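PDB 5J3U: protein Kinase A, which binds cyclic AMP in two cyclic nucleotide-binding domains and probably, as a regulatory subunit, restrains the catalytic subunit of the kinase. Local coordinates for residues E27-T32 / N120-D125; S132-F137 / L159-F164; D178-V183 / K241-L246. All blocks are in the same frame, centred on the assembly; numbering follows the deposited sequence.

Contact 1 of 3, residues E27-T32 / N120-D125; sequences EKDLNT and NAIVKD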
# COMPACT_ATOMS: atom_id res chain seq x y z
N GLU A 27 -3.21 -16.30 2.34
CA GLU A 27 -1.85 -16.75 2.18
C GLU A 27 -1.74 -17.86 1.13
O GLU A 27 -0.76 -17.89 0.35
CB GLU A 27 -1.20 -17.15 3.50
CG GLU A 27 -1.76 -18.41 4.08
CD GLU A 27 -1.13 -18.80 5.39
OE1 GLU A 27 -0.33 -18.02 5.94
OE2 GLU A 27 -1.46 -19.90 5.85
N LYS A 28 -2.80 -18.67 1.01
CA LYS A 28 -2.77 -19.67 -0.04
C LYS A 28 -2.93 -19.10 -1.44
O LYS A 28 -2.24 -19.57 -2.33
CB LYS A 28 -3.77 -20.78 0.24
CG LYS A 28 -3.36 -21.64 1.45
CD LYS A 28 -3.97 -23.03 1.32
CE LYS A 28 -3.75 -23.92 2.54
NZ LYS A 28 -4.10 -25.36 2.20
N ASP A 29 -3.79 -18.12 -1.61
CA ASP A 29 -3.95 -17.38 -2.91
C ASP A 29 -2.71 -16.65 -3.29
O ASP A 29 -2.31 -16.65 -4.47
CB ASP A 29 -5.10 -16.41 -2.91
CG ASP A 29 -6.43 -17.05 -3.17
OD1 ASP A 29 -6.50 -18.21 -3.66
OD2 ASP A 29 -7.46 -16.39 -2.91
N LEU A 30 -2.04 -16.06 -2.30
CA LEU A 30 -0.79 -15.43 -2.56
C LEU A 30 0.25 -16.51 -2.99
O LEU A 30 1.00 -16.30 -3.95
CB LEU A 30 -0.31 -14.61 -1.37
CG LEU A 30 0.73 -13.53 -1.68
CD1 LEU A 30 0.08 -12.35 -2.37
CD2 LEU A 30 1.44 -13.05 -0.43
N ASN A 31 0.26 -17.66 -2.31
CA ASN A 31 1.13 -18.77 -2.72
C ASN A 31 0.88 -19.25 -4.18
O ASN A 31 1.84 -19.52 -4.91
CB ASN A 31 1.08 -19.91 -1.72
CG ASN A 31 2.05 -21.00 -2.06
OD1 ASN A 31 1.66 -22.06 -2.59
ND2 ASN A 31 3.31 -20.75 -1.79
N THR A 32 -0.36 -19.36 -4.58
CA THR A 32 -0.73 -19.67 -5.96
C THR A 32 -0.25 -18.65 -7.00
O THR A 32 0.31 -19.00 -8.02
CB THR A 32 -2.22 -19.81 -6.00
OG1 THR A 32 -2.55 -20.90 -5.16
CG2 THR A 32 -2.81 -20.03 -7.39
N ASN A 120 -6.55 -12.83 -13.66
CA ASN A 120 -8.01 -12.89 -13.74
C ASN A 120 -8.62 -13.87 -12.82
O ASN A 120 -9.60 -13.55 -12.17
CB ASN A 120 -8.52 -13.17 -15.18
CG ASN A 120 -8.38 -11.96 -16.07
OD1 ASN A 120 -8.10 -10.84 -15.60
ND2 ASN A 120 -8.53 -12.16 -17.37
N ALA A 121 -8.04 -15.06 -12.72
CA ALA A 121 -8.61 -16.11 -11.85
C ALA A 121 -8.49 -15.84 -10.34
O ALA A 121 -9.41 -16.10 -9.60
CB ALA A 121 -7.92 -17.43 -12.18
N ILE A 122 -7.34 -15.33 -9.88
CA ILE A 122 -7.01 -15.29 -8.45
C ILE A 122 -7.08 -13.88 -7.85
O ILE A 122 -7.50 -13.75 -6.69
CB ILE A 122 -5.59 -15.81 -8.19
CG1 ILE A 122 -5.38 -17.21 -8.80
CG2 ILE A 122 -5.23 -15.78 -6.69
CD1 ILE A 122 -6.21 -18.30 -8.13
N VAL A 123 -6.68 -12.87 -8.62
CA VAL A 123 -6.45 -11.51 -8.10
C VAL A 123 -7.51 -10.45 -8.41
O VAL A 123 -7.82 -9.65 -7.56
CB VAL A 123 -5.13 -10.93 -8.60
CG1 VAL A 123 -4.73 -9.72 -7.74
CG2 VAL A 123 -4.02 -11.94 -8.52
N LYS A 124 -8.02 -10.45 -9.63
CA LYS A 124 -8.71 -9.27 -10.21
C LYS A 124 -9.97 -8.89 -9.41
O LYS A 124 -10.12 -7.75 -8.99
CB LYS A 124 -9.04 -9.50 -11.68
CG LYS A 124 -9.69 -8.31 -12.33
CD LYS A 124 -9.95 -8.51 -13.81
CE LYS A 124 -10.76 -7.33 -14.33
NZ LYS A 124 -10.52 -7.15 -15.79
N ASP A 125 -10.85 -9.86 -9.21
CA ASP A 125 -12.07 -9.66 -8.42
C ASP A 125 -11.78 -9.25 -6.98
O ASP A 125 -12.41 -8.31 -6.49
CB ASP A 125 -12.98 -10.90 -8.50
CG ASP A 125 -13.58 -11.11 -9.92
OD1 ASP A 125 -13.48 -10.20 -10.78
OD2 ASP A 125 -14.15 -12.20 -10.20
O HOH W 1 -8.86 -15.58 -5.14

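Contact 2 of 3, residues S132-F137 / L159-F164; sequences SMYDSF and LRTEMF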
# COMPACT_ATOMS: atom_id res chain seq x y z
N SER A 132 -13.23 -1.11 -3.65
CA SER A 132 -14.58 -0.63 -3.45
C SER A 132 -14.95 -0.60 -1.96
O SER A 132 -15.53 0.35 -1.47
CB SER A 132 -15.56 -1.47 -4.28
OG SER A 132 -16.84 -0.94 -4.11
N MET A 133 -14.53 -1.63 -1.23
CA MET A 133 -14.80 -1.72 0.20
C MET A 133 -14.03 -0.62 0.94
O MET A 133 -14.59 -0.02 1.87
CB MET A 133 -14.45 -3.10 0.75
CG MET A 133 -15.36 -4.19 0.19
SD MET A 133 -17.06 -4.10 0.82
CE MET A 133 -16.84 -4.75 2.47
N TYR A 134 -12.81 -0.31 0.49
CA TYR A 134 -12.06 0.82 1.09
C TYR A 134 -12.80 2.13 0.82
O TYR A 134 -12.96 2.96 1.73
CB TYR A 134 -10.64 0.96 0.58
CG TYR A 134 -9.62 0.01 1.16
CD1 TYR A 134 -9.52 -0.22 2.53
CD2 TYR A 134 -8.67 -0.58 0.30
CE1 TYR A 134 -8.54 -1.06 3.05
CE2 TYR A 134 -7.66 -1.41 0.79
CZ TYR A 134 -7.59 -1.65 2.15
OH TYR A 134 -6.59 -2.47 2.60
N ASP A 135 -13.28 2.31 -0.40
CA ASP A 135 -14.03 3.50 -0.69
C ASP A 135 -15.28 3.70 0.17
O ASP A 135 -15.54 4.79 0.66
CB ASP A 135 -14.40 3.55 -2.14
CG ASP A 135 -14.77 4.95 -2.57
OD1 ASP A 135 -14.02 5.93 -2.26
OD2 ASP A 135 -15.81 5.02 -3.25
N SER A 136 -16.03 2.62 0.36
CA SER A 136 -17.17 2.57 1.23
C SER A 136 -16.85 2.89 2.64
O SER A 136 -17.51 3.75 3.26
CB SER A 136 -17.83 1.22 1.11
OG SER A 136 -18.94 1.20 1.94
N PHE A 137 -15.76 2.31 3.13
CA PHE A 137 -15.30 2.48 4.51
C PHE A 137 -14.96 3.94 4.72
O PHE A 137 -15.43 4.52 5.67
CB PHE A 137 -14.13 1.58 4.76
CG PHE A 137 -13.36 1.89 6.02
CD1 PHE A 137 -13.97 1.76 7.24
CD2 PHE A 137 -12.02 2.25 5.94
CE1 PHE A 137 -13.25 2.01 8.43
CE2 PHE A 137 -11.29 2.50 7.09
CZ PHE A 137 -11.92 2.38 8.33
N LEU A 159 -4.29 2.42 0.46
CA LEU A 159 -4.44 1.69 1.73
C LEU A 159 -4.02 0.23 1.65
O LEU A 159 -4.22 -0.42 0.61
CB LEU A 159 -5.89 1.74 2.19
CG LEU A 159 -6.42 3.10 2.57
CD1 LEU A 159 -7.84 3.04 3.03
CD2 LEU A 159 -5.59 3.76 3.66
N ARG A 160 -3.43 -0.25 2.74
CA ARG A 160 -3.19 -1.68 3.00
C ARG A 160 -3.89 -2.06 4.28
O ARG A 160 -4.35 -1.17 4.98
CB ARG A 160 -1.70 -1.98 3.10
CG ARG A 160 -0.94 -1.65 1.85
CD ARG A 160 0.55 -1.77 2.14
NE ARG A 160 1.40 -1.51 1.00
CZ ARG A 160 1.83 -0.32 0.59
NH1 ARG A 160 1.45 0.83 1.18
NH2 ARG A 160 2.63 -0.27 -0.48
N THR A 161 -4.15 -3.34 4.48
CA THR A 161 -4.84 -3.83 5.69
C THR A 161 -3.91 -4.69 6.47
O THR A 161 -3.18 -5.49 5.89
CB THR A 161 -6.13 -4.59 5.35
OG1 THR A 161 -7.06 -3.63 4.82
CG2 THR A 161 -6.74 -5.24 6.55
N GLU A 162 -3.93 -4.55 7.78
CA GLU A 162 -3.16 -5.44 8.67
C GLU A 162 -4.07 -5.89 9.85
O GLU A 162 -4.91 -5.10 10.29
CB GLU A 162 -1.95 -4.72 9.25
CG GLU A 162 -0.93 -4.31 8.21
CD GLU A 162 0.32 -3.62 8.78
OE1 GLU A 162 0.43 -3.47 10.02
OE2 GLU A 162 1.17 -3.20 7.94
N MET A 163 -3.90 -7.13 10.31
CA MET A 163 -4.68 -7.69 11.43
C MET A 163 -3.74 -7.86 12.62
O MET A 163 -2.61 -8.31 12.46
CB MET A 163 -5.28 -9.07 11.03
CG MET A 163 -6.25 -9.67 12.05
SD MET A 163 -7.86 -8.85 12.08
CE MET A 163 -8.50 -9.35 10.48
N PHE A 164 -4.20 -7.49 13.81
CA PHE A 164 -3.43 -7.61 15.02
C PHE A 164 -4.30 -8.34 16.06
O PHE A 164 -5.41 -7.93 16.34
CB PHE A 164 -3.09 -6.23 15.56
CG PHE A 164 -2.08 -5.50 14.72
CD1 PHE A 164 -2.47 -4.73 13.64
CD2 PHE A 164 -0.72 -5.59 15.01
CE1 PHE A 164 -1.52 -4.05 12.88
CE2 PHE A 164 0.22 -4.89 14.29
CZ PHE A 164 -0.18 -4.13 13.20

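Contact 3 of 3, residues D178-V183 / K241-L246; sequences DVFYIV and KSFKRL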
# COMPACT_ATOMS: atom_id res chain seq x y z
N ASP A 178 6.02 5.99 10.42
CA ASP A 178 5.84 6.28 9.01
C ASP A 178 4.51 5.73 8.47
O ASP A 178 4.35 5.57 7.27
CB ASP A 178 6.96 5.66 8.21
CG ASP A 178 8.31 6.28 8.46
OD1 ASP A 178 8.40 7.52 8.56
OD2 ASP A 178 9.27 5.50 8.55
N VAL A 179 3.56 5.49 9.38
CA VAL A 179 2.24 4.91 8.94
C VAL A 179 1.10 5.57 9.73
O VAL A 179 1.17 5.73 10.96
CB VAL A 179 2.17 3.39 9.16
CG1 VAL A 179 0.80 2.82 8.71
CG2 VAL A 179 3.30 2.72 8.44
N PHE A 180 0.03 5.92 9.01
CA PHE A 180 -1.22 6.44 9.58
C PHE A 180 -2.22 5.29 9.55
O PHE A 180 -2.25 4.58 8.55
CB PHE A 180 -1.70 7.63 8.75
CG PHE A 180 -3.07 8.17 9.11
CD1 PHE A 180 -3.32 8.74 10.32
CD2 PHE A 180 -4.12 8.08 8.20
CE1 PHE A 180 -4.54 9.28 10.64
CE2 PHE A 180 -5.34 8.66 8.48
CZ PHE A 180 -5.58 9.25 9.69
N TYR A 181 -2.97 5.09 10.64
CA TYR A 181 -3.90 4.00 10.81
C TYR A 181 -5.36 4.43 11.04
O TYR A 181 -5.64 5.46 11.66
CB TYR A 181 -3.47 3.15 12.02
CG TYR A 181 -2.12 2.51 11.91
CD1 TYR A 181 -1.95 1.30 11.28
CD2 TYR A 181 -1.00 3.14 12.45
CE1 TYR A 181 -0.69 0.70 11.21
CE2 TYR A 181 0.24 2.57 12.35
CZ TYR A 181 0.40 1.36 11.75
OH TYR A 181 1.63 0.75 11.67
N ILE A 182 -6.29 3.71 10.44
CA ILE A 182 -7.70 3.85 10.72
C ILE A 182 -8.24 2.44 11.05
O ILE A 182 -7.96 1.45 10.34
CB ILE A 182 -8.48 4.42 9.54
CG1 ILE A 182 -7.73 5.60 8.87
CG2 ILE A 182 -9.85 4.80 10.04
CD1 ILE A 182 -8.35 6.05 7.55
N VAL A 183 -8.97 2.31 12.14
CA VAL A 183 -9.45 1.04 12.56
C VAL A 183 -10.64 0.71 11.64
O VAL A 183 -11.64 1.44 11.63
CB VAL A 183 -9.96 1.05 14.02
CG1 VAL A 183 -10.53 -0.28 14.39
CG2 VAL A 183 -8.84 1.43 15.03
N LYS A 241 4.42 8.96 2.90
CA LYS A 241 4.47 9.67 1.65
C LYS A 241 3.06 9.88 1.07
O LYS A 241 2.76 10.95 0.61
CB LYS A 241 5.34 8.96 0.62
CG LYS A 241 5.61 9.83 -0.58
CD LYS A 241 6.72 9.25 -1.44
CE LYS A 241 8.09 9.40 -0.81
NZ LYS A 241 9.15 9.20 -1.85
N SER A 242 2.22 8.84 1.13
CA SER A 242 0.82 8.96 0.68
C SER A 242 0.02 9.88 1.55
O SER A 242 -0.84 10.61 1.07
CB SER A 242 0.11 7.61 0.65
OG SER A 242 0.89 6.72 -0.07
N PHE A 243 0.25 9.83 2.86
CA PHE A 243 -0.41 10.74 3.77
C PHE A 243 -0.15 12.21 3.41
O PHE A 243 -1.07 13.05 3.30
CB PHE A 243 0.04 10.45 5.20
CG PHE A 243 -0.56 11.33 6.25
CD1 PHE A 243 0.07 12.53 6.64
CD2 PHE A 243 -1.65 10.91 7.01
CE1 PHE A 243 -0.45 13.31 7.64
CE2 PHE A 243 -2.15 11.68 8.04
CZ PHE A 243 -1.55 12.88 8.35
N LYS A 244 1.13 12.52 3.25
CA LYS A 244 1.54 13.88 2.90
C LYS A 244 0.99 14.30 1.51
O LYS A 244 0.56 15.42 1.33
CB LYS A 244 3.04 13.97 2.89
CG LYS A 244 3.72 13.86 4.23
CD LYS A 244 3.55 15.08 5.09
CE LYS A 244 4.26 14.83 6.45
NZ LYS A 244 4.19 15.97 7.40
N ARG A 245 0.97 13.38 0.55
CA ARG A 245 0.60 13.76 -0.83
C ARG A 245 -0.88 13.69 -1.15
O ARG A 245 -1.29 14.28 -2.15
CB ARG A 245 1.38 12.92 -1.80
CG ARG A 245 2.83 13.29 -1.76
CD ARG A 245 3.61 12.44 -2.70
NE ARG A 245 5.00 12.89 -2.71
CZ ARG A 245 5.96 12.34 -3.44
NH1 ARG A 245 5.69 11.33 -4.30
NH2 ARG A 245 7.18 12.85 -3.35
N LEU A 246 -1.66 12.98 -0.32
CA LEU A 246 -3.06 12.72 -0.62
C LEU A 246 -4.07 13.30 0.39
O LEU A 246 -5.25 13.47 0.04
CB LEU A 246 -3.30 11.21 -0.68
CG LEU A 246 -2.53 10.38 -1.70
CD1 LEU A 246 -2.93 8.93 -1.58
CD2 LEU A 246 -2.80 10.89 -3.11

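Contact 1 of 3, residues E27-T32 / N120-D125
Ile122 is the side chain of 120-125 that meets 27-32, and it does so through both of its branches, against Asp29 and Thr32. This is helix-to-helix packing at the surface of the first cyclic nucleotide-binding domain: a helix that precedes the beta barrel in sequence lies against the helix that follows it.

The apolar part divides along the isoleucine. With chi1 at -53°, CG2 stands anti to the backbone N, and Ile122 CG2 sits 3.8 Å from Asp29 CB, against the base of the aspartate. The other branch reaches one turn further along helix 27-36, where Ile122 CD1 comes within 3.9 Å of Thr32 CG2, the two side chains crossing at about a right angle. Val33 on the same helix also touches Ile122, and behind it Val123 packs on Val33 and Phe22.

The polar link runs through a single water, with no direct hydrogen bond between the segments. Ile122 lies in a wider, pi-type turn spanning 120-123. The water donates both of its protons across the gap, one to the carboxylate at Asp29 OD2, 2.8 Å away, the other to the main-chain Ile122 O, also at 2.8 Å.

Contact 2 of 3, residues S132-F137 / L159-F164
Tyr134 carries its ring on a chi1 of -79°, CG anti to its carbonyl carbon, and this sends the ring out from helix 116-138 to lie over Leu159 with its hydroxyl beside Thr161. On the strand, Thr161 has OG1 anti to the carbonyl carbon (chi1 -68°), which presents the oxygen to the edge of the tyrosine ring, near its plane.

The ring face rests on Leu159. Leu159 CB sits over the centre, 3.8 Å from the centroid of the Tyr134 ring and only 10° off the normal, a CH-pi contact. Further out, Leu159 CD1 lies over the same face, 3.7 Å from Tyr134 CD1, while Leu159 O is 3.6 Å from Tyr134 CE2.

Here the long helix leaving the first nucleotide-binding domain meets strand 159-165, an outer strand of one antiparallel sheet in the second domain's beta barrel. The axes of the two segments run almost perpendicular, 10.4 Å apart at closest approach, and the tyrosine spans that distance.

At the far end of the phenol, Tyr134 OH and Thr161 OG1 are 2.5 Å apart, a very short contact that is probably a hydrogen bond. Thr161 OG1 is also hydrogen-bonded to Glu184 OE2, so the carboxylate would be expected to polarise the pair of hydroxyls. Arg130, one turn earlier on the helix, makes a cation-pi contact with the Tyr134 ring and touches Thr161. The main-chain Thr161 N is bound by Asn23 OD1, and Arg160 NE by Gln18 O.

Contact 3 of 3, residues D178-V183 / K241-L246
Phe243 turns an edge into the face of Phe180, a T-shaped pair with ring centroids 5.2 Å apart and planes at 61°. The edge is the CD2-CE2 side: Phe243 CE2 stands 3.8 Å above the plane of the Phe180 ring, displaced toward its rim, and Phe243 CD2 is 3.7 Å from Phe180 CB. In both residues CG is anti to the backbone N, at chi1 173° for Phe180 and 179° for Phe243, which carries each ring across toward the other segment.

The rings' other neighbours are largely apolar. Leu217 of helix 215-219 touches both rings, Ile218 packs on Phe243, and Leu254 and Gln251 of helix 250-257 approach Phe243 as well. The contact thus joins the beta barrel of the second cyclic nucleotide-binding domain to helix 240-246, which follows it, beside the helix of what is, by its sequence, the phosphate-binding cassette of this family. The side chain of Phe180 lies about 7 Å from the bound cyclic AMP.

Further out, polar bonds tie the strand and the helix to their surroundings. Phe180 is hydrogen-bonded through its main chain to Leu238 on the neighbouring strand, and Asp178 OD1 forms a salt bridge with Arg240 NE just before the helical segment. Lys244 NZ ties helix 240-246 to the cassette side, with a salt bridge to Glu220 OE2 and a hydrogen bond to Leu217 O.

Overall arrangement
From the N terminus, the chain passes through helix 27-36 and the first beta barrel before helix 116-138 returns to close contact 1, a loop of 87 residues made mostly of that barrel. The same helix runs on toward the second domain, where contact 2 closes a short loop containing helix 149-157. Contact 3 then closes around most of the second barrel, joining strand 179-183 to helix 240-246. The three follow in series, none nested and none crossing. Contacts 1 and 2 share helix 116-138, their centres 18 Å apart. Contacts 2 and 3 reach the same sheet and touch, Phe137 CZ lying 3.5 Å from Val183 O.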